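Local coordinates for FAD dependent oxidoreductase domain-containing protein (Deinococcus radiodurans R1, PDB 3C4N) that is of unknown specific function but probably acts as an FAD-dependent oxidoreductase, and here binds ADP in its nucleotide pocket, at residues R56-G61 with A386-A391; L191-E196 with V202-L207; T248-A253 with L370-G375; L271-L276 with V322-A327. One frame throughout, in Å; residues are numbered along the deposited sequence.

Interactions 1 and 2 lie in the Rossmann-like, nucleotide-binding part of the chain; interaction 4 sits across the chain's centre, about 40 Å from interaction 1, centre to centre. Interactions 2 and 3 both reach the sheet that holds strands 36-42 and 370-374, the first through a hairpin beside ADP. Interaction 3 joins strand 370-374 to the start of strand 251-260, in the other mixed sheet, which interaction 4 also reaches. Strand 370-374 leads into helix 379-398, which interaction 1 packs on helix 46-58; Leu-390 and His-371 touch between them. Interaction 2 is polar, with backbone pairing and charged side chains on one face, whereas the others are small apolar contacts, interaction 4 the most buried.

Interaction 1: residues R56-G61 with A386-A391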
# COMPACT_ATOMS: atom_id res chain seq x y z
N ARG A 56 -2.12 -12.48 9.05
CA ARG A 56 -3.21 -11.56 9.39
C ARG A 56 -4.46 -12.34 9.75
O ARG A 56 -5.29 -11.86 10.53
CB ARG A 56 -3.53 -10.59 8.25
CG ARG A 56 -2.43 -9.58 7.92
CD ARG A 56 -1.99 -8.82 9.16
NE ARG A 56 -3.08 -8.11 9.80
CZ ARG A 56 -3.01 -7.58 11.02
NH1 ARG A 56 -1.89 -7.69 11.72
NH2 ARG A 56 -4.04 -6.95 11.55
N GLN A 57 -4.62 -13.53 9.18
CA GLN A 57 -5.79 -14.33 9.49
C GLN A 57 -5.56 -15.27 10.66
O GLN A 57 -6.50 -15.59 11.40
CB GLN A 57 -6.24 -15.11 8.26
CG GLN A 57 -6.72 -14.20 7.15
CD GLN A 57 -7.43 -14.94 6.06
OE1 GLN A 57 -6.95 -15.97 5.59
NE2 GLN A 57 -8.59 -14.42 5.64
N LEU A 58 -4.31 -15.70 10.85
CA LEU A 58 -3.97 -16.60 11.95
C LEU A 58 -3.77 -15.84 13.27
O LEU A 58 -4.16 -16.33 14.33
CB LEU A 58 -2.72 -17.42 11.59
CG LEU A 58 -2.96 -18.51 10.54
CD1 LEU A 58 -1.67 -18.97 9.89
CD2 LEU A 58 -3.68 -19.68 11.21
N ALA A 59 -3.18 -14.65 13.19
CA ALA A 59 -2.93 -13.83 14.38
C ALA A 59 -3.33 -12.38 14.16
O ALA A 59 -2.50 -11.48 14.23
CB ALA A 59 -1.46 -13.91 14.76
N PRO A 60 -4.63 -12.13 13.92
CA PRO A 60 -5.11 -10.77 13.69
C PRO A 60 -4.81 -9.80 14.83
O PRO A 60 -4.75 -8.59 14.61
CB PRO A 60 -6.61 -10.97 13.46
CG PRO A 60 -6.93 -12.09 14.39
CD PRO A 60 -5.75 -13.04 14.21
N GLY A 61 -4.61 -10.33 16.03
CA GLY A 61 -4.32 -9.48 17.18
C GLY A 61 -2.86 -9.10 17.32
O GLY A 61 -2.48 -8.38 18.23
N ALA A 386 4.52 -23.27 2.01
CA ALA A 386 5.65 -22.91 2.87
C ALA A 386 5.40 -21.60 3.61
O ALA A 386 5.89 -21.42 4.73
CB ALA A 386 6.94 -22.84 2.05
N ALA A 387 4.64 -20.68 3.01
CA ALA A 387 4.35 -19.41 3.67
C ALA A 387 3.29 -19.61 4.76
O ALA A 387 3.32 -18.96 5.79
CB ALA A 387 3.86 -18.37 2.66
N HIS A 388 2.36 -20.53 4.51
CA HIS A 388 1.32 -20.81 5.48
C HIS A 388 1.85 -21.60 6.69
O HIS A 388 1.42 -21.37 7.82
CB HIS A 388 0.20 -21.61 4.83
CG HIS A 388 -0.89 -22.00 5.77
ND1 HIS A 388 -1.08 -23.30 6.21
CD2 HIS A 388 -1.86 -21.27 6.37
CE1 HIS A 388 -2.11 -23.34 7.03
NE2 HIS A 388 -2.60 -22.12 7.15
N GLU A 389 2.76 -22.52 6.42
CA GLU A 389 3.40 -23.35 7.44
C GLU A 389 4.16 -22.42 8.38
O GLU A 389 4.05 -22.53 9.60
CB GLU A 389 4.36 -24.34 6.75
CG GLU A 389 4.81 -25.57 7.53
CD GLU A 389 5.95 -25.31 8.52
OE1 GLU A 389 6.88 -24.54 8.18
OE2 GLU A 389 5.94 -25.90 9.62
N LEU A 390 4.89 -21.46 7.81
CA LEU A 390 5.65 -20.52 8.63
C LEU A 390 4.71 -19.64 9.44
O LEU A 390 5.01 -19.32 10.59
CB LEU A 390 6.55 -19.63 7.76
CG LEU A 390 7.28 -18.53 8.55
CD1 LEU A 390 8.15 -19.17 9.62
CD2 LEU A 390 8.10 -17.66 7.61
N ALA A 391 3.59 -19.25 8.84
CA ALA A 391 2.63 -18.41 9.53
C ALA A 391 2.06 -19.13 10.76
O ALA A 391 1.97 -18.54 11.84
CB ALA A 391 1.49 -18.00 8.59
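This is a small apolar helix-helix contact, made where the last turn of helix 46-58 brings Leu-58 against Ala-391 and His-388 of helix 379-398. One branch of the leucine does the touching. Its CD1 sits 3.6 Å from Ala-391 CB and also reaches over the alanine backbone, 3.8 Å from Ala-391 C. The same methyl approaches the His-388 ring obliquely, at 4.2 Å from CD2, a looser touch than the one on the alanine. With CG beside the backbone N and anti to the carbonyl carbon (chi1 -73°), the leucine reaches out to the neighbouring helix from a site that is itself partly exposed. At small, buried Ala-391 the backbones approach to 7.3 Å, Leu-58 CA to Ala-391 CA.

The His-388 ring has company beyond the leucine. It stacks with Trp-101 and meets Tyr-54 edge-to-face, which probably limits its rotation. Just past Leu-58 the chain leaves the helix at Ala-59, and the carbonyl of Leu-58 accepts a weak hydrogen bond from Ser-395.

Helix 46-58 joins the parallel strands 36-42 and 64-67 and carries Met-47, which binds ADP, near its start. Seen this way, the C-terminal helix packs on the helix of a beta-alpha-beta unit whose start carries a GxGxxG-like sequence, consistent with a Rossmann-like FAD-binding fold.

Interaction 2: residues L191-E196 with V202-L207; sequences LNTRAE and VRLHRL. With ADP (adenosine-5'-diphosphate), chain C.
Arg-194 lays its guanidinium flat on the imidazole of His-205 across a beta hairpin, strand 194-198 against strand 201-205. The two groups stack with centres 4.0 Å apart and planes only 24° from parallel; NH2 lies over the middle of the ring. Arg-194 leaves the backbone with CG anti to N (chi1 -179°), and the bend at chi3 folds its end over towards the neighbouring strand. The ring is also held at its edge, where ND1 gives a weak hydrogen bond to Arg-194 O. That carbonyl takes a second donor, His-205 N, at 3.0 Å.

Glu-196 and Arg-203 share this face of the sheet and run side by side in the same direction. Their salt bridge is long and weak, Arg-203 NE to Glu-196 OE2 at 3.5 Å, with the carboxylate at the guanidinium's edge but its plane turned well out of the guanidinium plane. The other carboxylate oxygen, OE1, lies at the edge of the His-205 ring, 3.0 Å from CE1. Backbone bonds pair Arg-194 with His-205 and Glu-196 with Arg-203.

Ala-195 and Leu-204, the non-hydrogen-bonded pair between them, point to the other face, where Ala-195 CB also packs on Val-202 CG1 at 3.7 Å. Leu-191 and Asn-192 each pack on their own counterpart, Leu-191 and Asn-192 of the second subunit. The backbone of Ala-195, on the strand edge turned from the hairpin partner, bonds the adenine: its N donates to ADP N1 at 2.8 Å, nearly straight at 174°, and its O accepts from ADP N6 at 3.1 Å.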
# COMPACT_ATOMS: atom_id res chain seq x y z
N LEU A 191 6.41 0.80 1.57
CA LEU A 191 6.97 0.53 0.26
C LEU A 191 8.21 1.38 0.03
O LEU A 191 8.55 2.23 0.86
CB LEU A 191 5.95 0.81 -0.83
CG LEU A 191 4.63 0.05 -0.72
CD1 LEU A 191 3.64 0.56 -1.75
CD2 LEU A 191 4.87 -1.44 -0.91
N ASN A 192 8.88 1.15 -1.10
CA ASN A 192 10.08 1.89 -1.46
C ASN A 192 11.00 2.10 -0.26
O ASN A 192 11.57 3.17 -0.07
CB ASN A 192 9.68 3.23 -2.08
CG ASN A 192 8.60 3.08 -3.15
OD1 ASN A 192 7.42 3.35 -2.92
ND2 ASN A 192 9.01 2.64 -4.33
N THR A 193 11.14 1.05 0.54
CA THR A 193 11.96 1.07 1.74
C THR A 193 12.84 -0.18 1.84
O THR A 193 12.36 -1.32 1.78
CB THR A 193 11.07 1.12 2.98
OG1 THR A 193 9.98 2.01 2.74
CG2 THR A 193 11.85 1.61 4.18
N ARG A 194 14.14 0.04 1.98
CA ARG A 194 15.07 -1.06 2.10
C ARG A 194 15.25 -1.36 3.58
O ARG A 194 15.56 -0.48 4.37
CB ARG A 194 16.41 -0.69 1.46
CG ARG A 194 17.47 -1.77 1.50
CD ARG A 194 18.69 -1.37 0.69
NE ARG A 194 19.35 -0.16 1.20
CZ ARG A 194 20.03 -0.09 2.35
NH1 ARG A 194 20.14 -1.17 3.12
NH2 ARG A 194 20.60 1.05 2.72
N ALA A 195 15.02 -2.61 3.95
CA ALA A 195 15.16 -3.02 5.32
C ALA A 195 16.57 -3.59 5.53
O ALA A 195 17.12 -4.26 4.64
CB ALA A 195 14.10 -4.06 5.66
N GLU A 196 17.13 -3.31 6.70
CA GLU A 196 18.46 -3.76 7.09
C GLU A 196 18.27 -4.39 8.47
O GLU A 196 17.71 -3.75 9.37
CB GLU A 196 19.40 -2.58 7.20
CG GLU A 196 20.78 -2.93 7.72
CD GLU A 196 21.53 -1.72 8.21
OE1 GLU A 196 21.44 -0.66 7.56
OE2 GLU A 196 22.23 -1.83 9.25
N VAL A 202 14.71 -3.71 13.04
CA VAL A 202 15.02 -3.41 11.66
C VAL A 202 15.35 -1.94 11.48
O VAL A 202 14.90 -1.09 12.26
CB VAL A 202 13.83 -3.78 10.76
CG1 VAL A 202 14.20 -3.67 9.30
CG2 VAL A 202 13.36 -5.20 11.09
N ARG A 203 16.17 -1.64 10.48
CA ARG A 203 16.54 -0.27 10.16
C ARG A 203 15.95 -0.03 8.78
O ARG A 203 16.23 -0.77 7.84
CB ARG A 203 18.06 -0.11 10.14
CG ARG A 203 18.53 1.29 9.77
CD ARG A 203 20.05 1.37 9.64
NE ARG A 203 20.74 0.89 10.83
CZ ARG A 203 20.64 1.44 12.04
NH1 ARG A 203 19.86 2.50 12.22
NH2 ARG A 203 21.31 0.92 13.06
N LEU A 204 15.13 1.01 8.68
CA LEU A 204 14.46 1.35 7.43
C LEU A 204 15.09 2.53 6.71
O LEU A 204 15.19 3.62 7.28
CB LEU A 204 13.00 1.65 7.72
CG LEU A 204 12.32 0.58 8.57
CD1 LEU A 204 10.98 1.10 9.05
CD2 LEU A 204 12.17 -0.70 7.75
N HIS A 205 15.48 2.33 5.46
CA HIS A 205 16.07 3.40 4.66
C HIS A 205 15.07 3.85 3.60
O HIS A 205 14.40 3.02 3.00
CB HIS A 205 17.36 2.92 3.98
CG HIS A 205 18.37 2.37 4.94
ND1 HIS A 205 18.25 1.13 5.52
CD2 HIS A 205 19.49 2.93 5.46
CE1 HIS A 205 19.24 0.94 6.36
NE2 HIS A 205 20.01 2.02 6.35
N ARG A 206 14.97 5.17 3.39
CA ARG A 206 14.08 5.76 2.39
C ARG A 206 14.78 6.89 1.65
O ARG A 206 16.01 7.02 1.71
CB ARG A 206 12.80 6.31 3.04
CG ARG A 206 12.06 5.28 3.89
CD ARG A 206 10.63 5.64 4.29
NE ARG A 206 10.54 6.45 5.47
CZ ARG A 206 10.02 6.26 6.67
NH1 ARG A 206 9.39 5.17 7.11
NH2 ARG A 206 10.13 7.30 7.47
N LEU A 207 13.99 7.70 0.95
CA LEU A 207 14.47 8.85 0.18
C LEU A 207 13.34 9.88 0.05
O LEU A 207 12.26 9.56 -0.45
CB LEU A 207 14.92 8.42 -1.23
CG LEU A 207 16.17 7.52 -1.31
CD1 LEU A 207 16.43 7.11 -2.76
CD2 LEU A 207 17.36 8.26 -0.74
PB ADP C . 9.99 -14.32 -3.67
O1B ADP C . 10.68 -15.28 -2.82
O2B ADP C . 8.44 -14.23 -3.30
O3B ADP C . 10.14 -14.74 -5.23
PA ADP C . 10.69 -11.98 -4.71
O1A ADP C . 12.07 -12.01 -5.23
O2A ADP C . 9.68 -12.47 -5.88
O3A ADP C . 10.56 -12.89 -3.39
O5' ADP C . 10.26 -10.57 -4.09
C5' ADP C . 10.61 -10.58 -2.74
C4' ADP C . 10.71 -9.17 -2.21
O4' ADP C . 11.63 -8.67 -1.20
C3' ADP C . 11.09 -8.54 -3.52
O3' ADP C . 9.91 -8.30 -4.30
C2' ADP C . 11.85 -7.27 -3.14
O2' ADP C . 11.21 -6.12 -3.72
C1' ADP C . 11.83 -7.29 -1.59
N9 ADP C . 13.08 -6.99 -0.96
C8 ADP C . 14.31 -7.56 -1.33
N7 ADP C . 15.27 -7.04 -0.58
C5 ADP C . 14.72 -6.18 0.32
C6 ADP C . 15.19 -5.43 1.43
N6 ADP C . 16.44 -5.72 2.01
N1 ADP C . 14.32 -4.64 2.09
C2 ADP C . 13.04 -4.56 1.75
N3 ADP C . 12.54 -5.26 0.80
C4 ADP C . 13.31 -6.16 0.07

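Interaction 3: residues T248-A253 with L370-G375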
# COMPACT_ATOMS: atom_id res chain seq x y z
N THR A 248 24.67 -19.15 5.75
CA THR A 248 23.77 -20.18 5.23
C THR A 248 24.43 -20.76 3.97
O THR A 248 25.41 -20.20 3.46
CB THR A 248 22.36 -19.62 4.85
OG1 THR A 248 22.49 -18.62 3.83
CG2 THR A 248 21.66 -19.04 6.07
N ARG A 249 23.88 -21.86 3.47
CA ARG A 249 24.43 -22.51 2.29
C ARG A 249 23.59 -22.19 1.04
O ARG A 249 23.90 -22.65 -0.05
CB ARG A 249 24.47 -24.03 2.51
CG ARG A 249 24.80 -24.44 3.94
CD ARG A 249 25.53 -25.79 4.01
NE ARG A 249 26.90 -25.60 3.56
CZ ARG A 249 27.97 -25.72 4.33
NH1 ARG A 249 27.87 -26.05 5.61
NH2 ARG A 249 29.16 -25.45 3.82
N HIS A 250 22.55 -21.38 1.21
CA HIS A 250 21.68 -21.03 0.09
C HIS A 250 22.37 -20.29 -1.05
O HIS A 250 23.31 -19.53 -0.85
CB HIS A 250 20.50 -20.21 0.60
CG HIS A 250 19.80 -20.84 1.76
ND1 HIS A 250 19.60 -20.18 2.96
CD2 HIS A 250 19.27 -22.07 1.92
CE1 HIS A 250 18.99 -20.98 3.80
NE2 HIS A 250 18.77 -22.14 3.20
N GLY A 251 21.89 -20.53 -2.26
CA GLY A 251 22.49 -19.89 -3.41
C GLY A 251 21.47 -19.14 -4.24
O GLY A 251 20.29 -19.08 -3.90
N ARG A 252 21.94 -18.57 -5.34
CA ARG A 252 21.07 -17.81 -6.21
C ARG A 252 21.40 -18.05 -7.67
O ARG A 252 22.55 -18.29 -8.03
CB ARG A 252 21.19 -16.32 -5.87
CG ARG A 252 22.63 -15.81 -5.76
CD ARG A 252 22.71 -14.52 -4.94
NE ARG A 252 22.30 -13.32 -5.67
CZ ARG A 252 23.05 -12.68 -6.56
NH1 ARG A 252 24.27 -13.13 -6.85
NH2 ARG A 252 22.60 -11.58 -7.15
N ALA A 253 20.39 -18.01 -8.52
CA ALA A 253 20.61 -18.21 -9.95
C ALA A 253 19.83 -17.16 -10.73
O ALA A 253 18.71 -16.79 -10.38
CB ALA A 253 20.18 -19.60 -10.36
N LEU A 370 13.81 -15.02 14.36
CA LEU A 370 14.27 -14.71 13.01
C LEU A 370 14.07 -15.87 12.03
O LEU A 370 14.67 -16.93 12.19
CB LEU A 370 15.75 -14.33 13.04
CG LEU A 370 16.31 -13.83 11.71
CD1 LEU A 370 15.64 -12.49 11.38
CD2 LEU A 370 17.81 -13.65 11.79
N HIS A 371 13.23 -15.65 11.02
CA HIS A 371 12.94 -16.68 10.02
C HIS A 371 13.35 -16.29 8.61
O HIS A 371 13.16 -15.15 8.20
CB HIS A 371 11.46 -17.03 10.00
CG HIS A 371 10.95 -17.53 11.30
ND1 HIS A 371 10.46 -16.69 12.28
CD2 HIS A 371 10.90 -18.78 11.82
CE1 HIS A 371 10.14 -17.40 13.35
NE2 HIS A 371 10.40 -18.67 13.10
N LEU A 372 13.90 -17.25 7.88
CA LEU A 372 14.29 -17.03 6.50
C LEU A 372 13.36 -17.84 5.59
O LEU A 372 13.41 -19.07 5.59
CB LEU A 372 15.76 -17.43 6.28
CG LEU A 372 16.26 -17.47 4.83
CD1 LEU A 372 16.18 -16.08 4.20
CD2 LEU A 372 17.69 -17.96 4.82
N LEU A 373 12.53 -17.14 4.83
CA LEU A 373 11.56 -17.74 3.91
C LEU A 373 12.12 -17.79 2.51
O LEU A 373 12.50 -16.77 1.95
CB LEU A 373 10.27 -16.90 3.90
CG LEU A 373 9.06 -17.33 3.05
CD1 LEU A 373 8.73 -18.78 3.32
CD2 LEU A 373 7.86 -16.43 3.38
N LEU A 374 12.17 -18.99 1.94
CA LEU A 374 12.67 -19.16 0.60
C LEU A 374 11.60 -19.79 -0.28
O LEU A 374 10.90 -20.72 0.14
CB LEU A 374 13.93 -20.04 0.62
CG LEU A 374 15.31 -19.38 0.58
CD1 LEU A 374 15.30 -18.07 1.31
CD2 LEU A 374 16.36 -20.33 1.16
N GLY A 375 11.49 -19.27 -1.50
CA GLY A 375 10.55 -19.76 -2.48
C GLY A 375 11.33 -20.67 -3.41
O GLY A 375 11.46 -21.86 -3.13
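Across these two segments the imidazole of His-250 meets two leucine methyls, one from Leu-374 and one from Leu-372, and makes no polar bond. Leu-374 comes over the face of the ring. Its CD2 lies 3.5 Å from the centroid of the His-250 ring and only 8° off the ring normal, a clear CH-pi contact that leaves the methyl almost exactly above the middle. Both torsions of this leucine are away from the staggered positions (chi1 -99°), which suggests a side chain pressed into place, though such detail should be read with care at this resolution.

Leu-372 arrives from the opposite direction to the histidine, and its CD2 touches the ring obliquely. With CG anti to the backbone N (chi1 171°) Leu-372 extends CD2 to the ring, and the same methyl reaches Thr-248 CG2 at 4.3 Å, a loose touch. The partly exposed histidine thus covers methyls of two buried leucines.

Strand 370-374 lies in the sheet beside strands 227-230 and 362-367, and the residues before strand 251-260 come down on it as the chain enters the other sheet. Pro-237 of helix 236-244 touches both Thr-248 and His-250, while strand 362-367 adds Gln-362 and Glu-364 against the histidine.

Interaction 4: residues L271-L276 with V322-A327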
# COMPACT_ATOMS: atom_id res chain seq x y z
N LEU A 271 4.47 -27.19 -22.25
CA LEU A 271 5.39 -28.20 -22.78
C LEU A 271 6.75 -28.05 -22.14
O LEU A 271 7.17 -26.94 -21.82
CB LEU A 271 5.52 -28.04 -24.29
CG LEU A 271 4.22 -28.15 -25.10
CD1 LEU A 271 4.40 -27.44 -26.44
CD2 LEU A 271 3.85 -29.61 -25.28
N ARG A 272 7.43 -29.18 -21.97
CA ARG A 272 8.76 -29.23 -21.37
C ARG A 272 9.65 -30.18 -22.15
O ARG A 272 9.18 -31.20 -22.65
CB ARG A 272 8.66 -29.72 -19.93
CG ARG A 272 8.04 -28.72 -18.99
CD ARG A 272 8.20 -29.15 -17.54
NE ARG A 272 7.92 -28.03 -16.65
CZ ARG A 272 7.91 -28.11 -15.32
NH1 ARG A 272 8.16 -29.27 -14.73
NH2 ARG A 272 7.65 -27.03 -14.60
N ALA A 273 10.93 -29.86 -22.25
CA ALA A 273 11.88 -30.71 -22.97
C ALA A 273 13.27 -30.48 -22.39
O ALA A 273 13.66 -29.34 -22.15
CB ALA A 273 11.87 -30.38 -24.48
N SER A 274 14.02 -31.55 -22.16
CA SER A 274 15.37 -31.43 -21.60
C SER A 274 15.50 -30.35 -20.51
O SER A 274 16.53 -29.70 -20.39
CB SER A 274 16.38 -31.13 -22.71
OG SER A 274 16.50 -32.22 -23.61
N GLY A 275 14.44 -30.17 -19.73
CA GLY A 275 14.48 -29.19 -18.66
C GLY A 275 13.96 -27.81 -19.03
O GLY A 275 13.81 -26.96 -18.15
N LEU A 276 13.71 -27.56 -20.30
CA LEU A 276 13.21 -26.26 -20.70
C LEU A 276 11.68 -26.29 -20.73
O LEU A 276 11.08 -27.33 -20.96
CB LEU A 276 13.78 -25.89 -22.07
CG LEU A 276 13.24 -24.63 -22.77
CD1 LEU A 276 14.31 -24.09 -23.70
CD2 LEU A 276 11.97 -24.97 -23.53
N VAL A 322 20.54 -24.65 -28.75
CA VAL A 322 21.18 -25.35 -29.85
C VAL A 322 20.92 -26.85 -29.73
O VAL A 322 20.66 -27.53 -30.72
CB VAL A 322 22.69 -25.08 -29.87
CG1 VAL A 322 23.37 -25.93 -30.94
CG2 VAL A 322 22.95 -23.60 -30.12
N GLY A 323 20.98 -27.36 -28.50
CA GLY A 323 20.77 -28.78 -28.27
C GLY A 323 19.32 -29.21 -28.39
O GLY A 323 19.03 -30.40 -28.47
N LEU A 324 18.41 -28.25 -28.41
CA LEU A 324 16.99 -28.56 -28.52
C LEU A 324 16.34 -28.17 -29.84
O LEU A 324 15.21 -28.55 -30.12
CB LEU A 324 16.22 -27.90 -27.38
CG LEU A 324 15.95 -28.78 -26.16
CD1 LEU A 324 15.41 -27.93 -25.03
CD2 LEU A 324 14.99 -29.89 -26.53
N MSE A 325 17.07 -27.41 -30.64
CA MSE A 325 16.57 -26.95 -31.93
C MSE A 325 16.08 -28.04 -32.85
O MSE A 325 15.10 -27.86 -33.57
CB MSE A 325 17.64 -26.15 -32.66
CG MSE A 325 17.65 -24.69 -32.28
SE MSE A 325 19.01 -23.75 -33.20
CE MSE A 325 19.62 -22.68 -31.72
N ASP A 326 16.77 -29.17 -32.87
CA ASP A 326 16.32 -30.23 -33.74
C ASP A 326 14.97 -30.74 -33.24
O ASP A 326 13.98 -30.73 -33.97
CB ASP A 326 17.36 -31.36 -33.80
CG ASP A 326 18.67 -30.90 -34.42
OD1 ASP A 326 18.64 -30.26 -35.48
OD2 ASP A 326 19.74 -31.18 -33.85
N ALA A 327 14.93 -31.13 -31.97
CA ALA A 327 13.69 -31.64 -31.38
C ALA A 327 12.56 -30.62 -31.37
O ALA A 327 11.40 -30.98 -31.57
CB ALA A 327 13.96 -32.12 -29.95
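Leu-324 packs snugly into the turn made by Ala-273, Ser-274 and Leu-276, and its two methyls divide the work. CD1 meets the backbone, 3.7 Å from Ala-273 O, and reaches the Leu-276 side chain at its CB, 3.9 Å away. CD2 turns to Ala-273 CB at 3.8 Å. Three of the four residues in contact are buried, and Leu-324 contributes the largest share of the surface hidden. Its chi1, -96°, is away from a staggered value, consistent with a side chain fitted to its surroundings; Leu-331 packs on it too.

The receiving surface is a type I' beta turn, the tight two-residue connection of the hairpin formed by strands 270-273 and 276-281 in the same mixed sheet as strand 251-260. Ala-273 N donates to Leu-276 O at 2.8 Å, and Leu-276 N bonds back to Ala-273 O. Ser-274 and Gly-275 both have positive phi, 39° and 93°, as a type I' turn requires. Just before the turn, Arg-272 forms a salt bridge with Asp-90.

Towards solvent the contact thins out. Ser-274, at the exposed tip of the turn, brings its OG only to 4.0 Å from Leu-324 CD2, a touch without a polar partner across the contact. On the side of helix 315-324, Val-322 and Gly-323, just before Leu-324, are exposed and do not touch the turn. The residues after Leu-324 make no contact with 271-276 either, and Asp-326 lies against Arg-156.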